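Local coordinates for protein tryptophanyl-tRNA synthetase (Cryptosporidium parvum Iowa II, PDB 3HV0) that probably attaches tryptophan to tRNA(Trp) at the expense of ATP, as a class I aminoacyl-tRNA synthetase of the cytoplasm, at residues A[109-114]-A[208-213]; A[151-154]-A[159-162]. All blocks are in the same frame, centred on the assembly; numbering follows the deposited sequence.

The two interactions sit side by side, their centres about 6 Å apart, on one flank of the class I catalytic domain. They share the sheet: strand 110-114 of interaction 1 and strand 152-156 of interaction 2 run parallel as neighbours, with backbone hydrogen bonds from Leu110 to Leu151 and Phe153. Along the chain the order is 109-114, 151-154, 159-162, 208-213, so the second contact, short in sequence, falls between the two halves of the long-range first. Their aromatic rings also meet, Tyr160 lying against Phe210. Together they bring helix 157-174 and the 208-213 turn onto the sheet near the tryptophan pocket.

Interaction 1: residues A[109-114]-A[208-213]; sequences PLVIQL and SSFPHI
Val111 lays its CG2 methyl over one face of the Phe210 ring, and that meeting is the centre of the contact between strand 110-114 and the turn that leads into helix 211-214. The two side chains approach from opposite directions. CG2 of Val111 stands 3.5 Å from the centroid of the Phe210 ring and 15° off the ring normal, which makes a CH-pi contact. It is displaced somewhat toward the rim, on the side of CE1 and CZ. The other methyl, CG1, lies near CZ and CE2, where the modelled separation is too short to be trusted in detail. Phe210 reaches the strand because its CG is anti to the carbonyl carbon (chi1 -60°), which carries the ring forward from the N-cap position of helix 211-214.

Packing slackens at Ile213, where CD1 comes within 4.2 Å of Val111 CG2. The same residue closes the start of its helix through a backbone hydrogen bond from Ile213 N to Phe210 O, 3.3 Å long. Elsewhere in 208-213, His212 marks the solvent side: it is exposed, and its NE2 hydrogen-bonds Glu163. Ser208 and Ser209 are both hydrogen-bonded to Asp167 through their hydroxyls.

Two places on from Val111, Gln113 belongs to the tryptophan pocket and touches the bound amino acid, and Asn157, Tyr78 and the carbonyl of Val200 hydrogen-bond its amide. Between the two segments themselves there is no hydrogen bond: the turn meets the strand through buried methyl and aromatic surface, so the junction probably relies on shape and on the exclusion of water, with dispersion between methyl and ring adding to the hold.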
# COMPACT_ATOMS: atom_id res chain seq x y z
N PRO A 109 16.46 -20.13 -5.90
CA PRO A 109 15.87 -18.90 -6.45
C PRO A 109 16.19 -17.72 -5.61
O PRO A 109 16.38 -17.89 -4.41
CB PRO A 109 14.36 -19.17 -6.40
CG PRO A 109 14.22 -20.63 -6.39
CD PRO A 109 15.44 -21.17 -5.68
N LEU A 110 16.23 -16.54 -6.23
CA LEU A 110 16.48 -15.26 -5.53
C LEU A 110 15.45 -14.24 -5.95
O LEU A 110 14.98 -14.24 -7.08
CB LEU A 110 17.89 -14.74 -5.86
CG LEU A 110 18.25 -13.26 -5.58
CD1 LEU A 110 18.36 -13.01 -4.11
CD2 LEU A 110 19.56 -12.93 -6.29
N VAL A 111 15.16 -13.33 -5.02
CA VAL A 111 14.12 -12.34 -5.14
C VAL A 111 14.72 -11.01 -4.65
O VAL A 111 15.29 -11.01 -3.58
CB VAL A 111 12.91 -12.81 -4.27
CG1 VAL A 111 12.40 -11.69 -3.38
CG2 VAL A 111 11.81 -13.44 -5.15
N ILE A 112 14.65 -9.92 -5.43
CA ILE A 112 15.33 -8.66 -5.12
C ILE A 112 14.37 -7.42 -5.22
O ILE A 112 13.81 -7.16 -6.28
CB ILE A 112 16.52 -8.43 -6.05
CG1 ILE A 112 17.50 -9.63 -6.02
CG2 ILE A 112 17.28 -7.21 -5.66
CD1 ILE A 112 18.72 -9.50 -6.93
N GLN A 113 14.24 -6.65 -4.14
CA GLN A 113 13.28 -5.55 -4.07
C GLN A 113 13.93 -4.16 -4.20
O GLN A 113 14.79 -3.79 -3.39
CB GLN A 113 12.51 -5.61 -2.74
CG GLN A 113 11.54 -4.45 -2.52
CD GLN A 113 10.86 -4.48 -1.14
OE1 GLN A 113 11.53 -4.55 -0.12
NE2 GLN A 113 9.53 -4.43 -1.12
N LEU A 114 13.57 -3.42 -5.23
CA LEU A 114 14.04 -2.06 -5.32
C LEU A 114 12.98 -1.14 -4.72
O LEU A 114 11.88 -1.04 -5.22
CB LEU A 114 14.39 -1.73 -6.76
CG LEU A 114 15.73 -2.40 -7.07
CD1 LEU A 114 15.70 -3.29 -8.31
CD2 LEU A 114 16.82 -1.35 -7.12
N SER A 208 4.36 -16.81 0.16
CA SER A 208 3.06 -16.44 -0.35
C SER A 208 3.18 -15.22 -1.29
O SER A 208 2.47 -15.15 -2.29
CB SER A 208 2.05 -16.16 0.78
OG SER A 208 2.43 -15.03 1.57
N SER A 209 4.08 -14.30 -1.00
CA SER A 209 4.18 -13.04 -1.78
C SER A 209 4.70 -13.20 -3.21
O SER A 209 4.82 -12.21 -3.94
CB SER A 209 5.03 -12.03 -1.05
OG SER A 209 4.32 -11.58 0.09
N PHE A 210 5.00 -14.44 -3.59
CA PHE A 210 5.46 -14.75 -4.95
C PHE A 210 4.71 -15.97 -5.46
O PHE A 210 5.30 -17.04 -5.62
CB PHE A 210 6.98 -15.00 -4.98
CG PHE A 210 7.78 -13.83 -4.53
CD1 PHE A 210 8.06 -12.78 -5.41
CD2 PHE A 210 8.23 -13.73 -3.23
CE1 PHE A 210 8.79 -11.68 -5.00
CE2 PHE A 210 8.96 -12.63 -2.82
CZ PHE A 210 9.24 -11.60 -3.70
N PRO A 211 3.40 -15.82 -5.72
CA PRO A 211 2.60 -16.93 -6.25
C PRO A 211 3.13 -17.52 -7.57
O PRO A 211 3.01 -18.72 -7.79
CB PRO A 211 1.21 -16.31 -6.43
CG PRO A 211 1.43 -14.85 -6.46
CD PRO A 211 2.60 -14.59 -5.60
N HIS A 212 3.74 -16.68 -8.42
CA HIS A 212 4.17 -17.11 -9.76
C HIS A 212 5.51 -17.83 -9.79
O HIS A 212 5.96 -18.22 -10.86
CB HIS A 212 4.20 -15.95 -10.77
CG HIS A 212 2.95 -15.13 -10.80
ND1 HIS A 212 1.69 -15.68 -10.88
CD2 HIS A 212 2.78 -13.79 -10.74
CE1 HIS A 212 0.79 -14.70 -10.87
NE2 HIS A 212 1.43 -13.55 -10.79
N ILE A 213 6.16 -18.01 -8.64
CA ILE A 213 7.25 -19.00 -8.54
C ILE A 213 6.96 -20.15 -7.58
O ILE A 213 7.27 -21.30 -7.89
CB ILE A 213 8.64 -18.40 -8.18
CG1 ILE A 213 8.53 -17.00 -7.60
CG2 ILE A 213 9.48 -18.30 -9.40
CD1 ILE A 213 9.86 -16.27 -7.59

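Interaction 2: residues A[151-154]-A[159-162]; sequences LTFI and EYIA
Phe153 and Tyr160 both turn their rings away from their own backbone N (chi1 171° and -165°), so that the two rings meet between strand 152-156 and helix 157-174. There they form a T-shaped pair: the edge of Phe153 is directed at the face of Tyr160, with centroids of the Phe153 and Tyr160 rings 5.2 Å apart and the planes at 66°. The far end of the phenylalanine does the touching. CZ of Phe153 lies 3.8 Å from CE1 of Tyr160, and CE2 of Phe153 sits 3.8 Å above the tyrosine plane, offset toward its rim. Such a pairing sets the slightly positive ring hydrogens of Phe153 against the electron-rich face of Tyr160.

Both rings are buried, and the polar end of the tyrosine is also provided for, since its OH is hydrogen-bonded to Ser209 O. That hydrogen bond ties down the hydroxyl end of the side chain. Phe155, next but one along the strand, meets both aromatics, so the pair belongs to a small aromatic cluster. The next two residues of the helix, Ile161 and Ala162, pack against Ala162 and Ile161 of the second subunit.

Here an edge strand of the parallel part of the sheet passes directly into the helix that follows it, a strand-to-helix connection of the Rossmann-like catalytic domain of class I synthetases.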
# COMPACT_ATOMS: atom_id res chain seq x y z
N LEU A 151 17.18 -17.98 -12.24
CA LEU A 151 17.00 -18.14 -10.80
C LEU A 151 16.71 -16.84 -10.07
O LEU A 151 16.56 -16.86 -8.85
CB LEU A 151 18.23 -18.80 -10.18
CG LEU A 151 18.33 -20.32 -10.32
CD1 LEU A 151 19.62 -20.79 -9.68
CD2 LEU A 151 17.10 -21.02 -9.69
N THR A 152 16.62 -15.72 -10.78
CA THR A 152 16.52 -14.42 -10.12
C THR A 152 15.33 -13.62 -10.60
O THR A 152 15.16 -13.47 -11.81
CB THR A 152 17.78 -13.56 -10.36
OG1 THR A 152 18.94 -14.31 -10.01
CG2 THR A 152 17.73 -12.26 -9.55
N PHE A 153 14.57 -13.07 -9.65
CA PHE A 153 13.45 -12.20 -9.94
C PHE A 153 13.67 -10.85 -9.27
O PHE A 153 13.72 -10.74 -8.05
CB PHE A 153 12.12 -12.84 -9.50
CG PHE A 153 10.95 -11.90 -9.57
CD1 PHE A 153 10.63 -11.28 -10.76
CD2 PHE A 153 10.20 -11.59 -8.44
CE1 PHE A 153 9.57 -10.38 -10.82
CE2 PHE A 153 9.13 -10.69 -8.51
CZ PHE A 153 8.82 -10.10 -9.71
N ILE A 154 13.80 -9.80 -10.08
CA ILE A 154 14.03 -8.45 -9.57
C ILE A 154 12.77 -7.64 -9.85
O ILE A 154 12.08 -7.89 -10.85
CB ILE A 154 15.26 -7.80 -10.25
CG1 ILE A 154 16.44 -8.80 -10.25
CG2 ILE A 154 15.61 -6.45 -9.57
CD1 ILE A 154 17.78 -8.25 -10.80
N GLU A 159 6.00 -1.37 -9.16
CA GLU A 159 5.49 -2.25 -10.20
C GLU A 159 4.94 -3.57 -9.71
O GLU A 159 4.15 -4.16 -10.41
CB GLU A 159 6.54 -2.43 -11.27
CG GLU A 159 6.52 -1.25 -12.22
CD GLU A 159 7.63 -1.25 -13.21
OE1 GLU A 159 8.52 -2.12 -13.11
OE2 GLU A 159 7.61 -0.37 -14.08
N TYR A 160 5.31 -3.98 -8.50
CA TYR A 160 4.93 -5.29 -7.95
C TYR A 160 4.08 -5.17 -6.71
O TYR A 160 3.77 -6.17 -6.07
CB TYR A 160 6.20 -6.09 -7.62
CG TYR A 160 5.99 -7.57 -7.37
CD1 TYR A 160 5.58 -8.42 -8.39
CD2 TYR A 160 6.25 -8.13 -6.13
CE1 TYR A 160 5.40 -9.78 -8.16
CE2 TYR A 160 6.05 -9.46 -5.89
CZ TYR A 160 5.63 -10.29 -6.91
OH TYR A 160 5.46 -11.63 -6.67
N ILE A 161 3.65 -3.95 -6.39
CA ILE A 161 2.94 -3.67 -5.15
C ILE A 161 1.67 -4.51 -4.98
O ILE A 161 1.36 -4.96 -3.88
CB ILE A 161 2.61 -2.14 -5.01
CG1 ILE A 161 1.97 -1.87 -3.65
CG2 ILE A 161 1.71 -1.64 -6.13
CD1 ILE A 161 2.89 -2.15 -2.50
N ALA A 162 0.94 -4.73 -6.07
CA ALA A 162 -0.31 -5.46 -6.03
C ALA A 162 -0.11 -6.89 -5.62
O ALA A 162 -0.91 -7.43 -4.89
CB ALA A 162 -0.99 -5.42 -7.39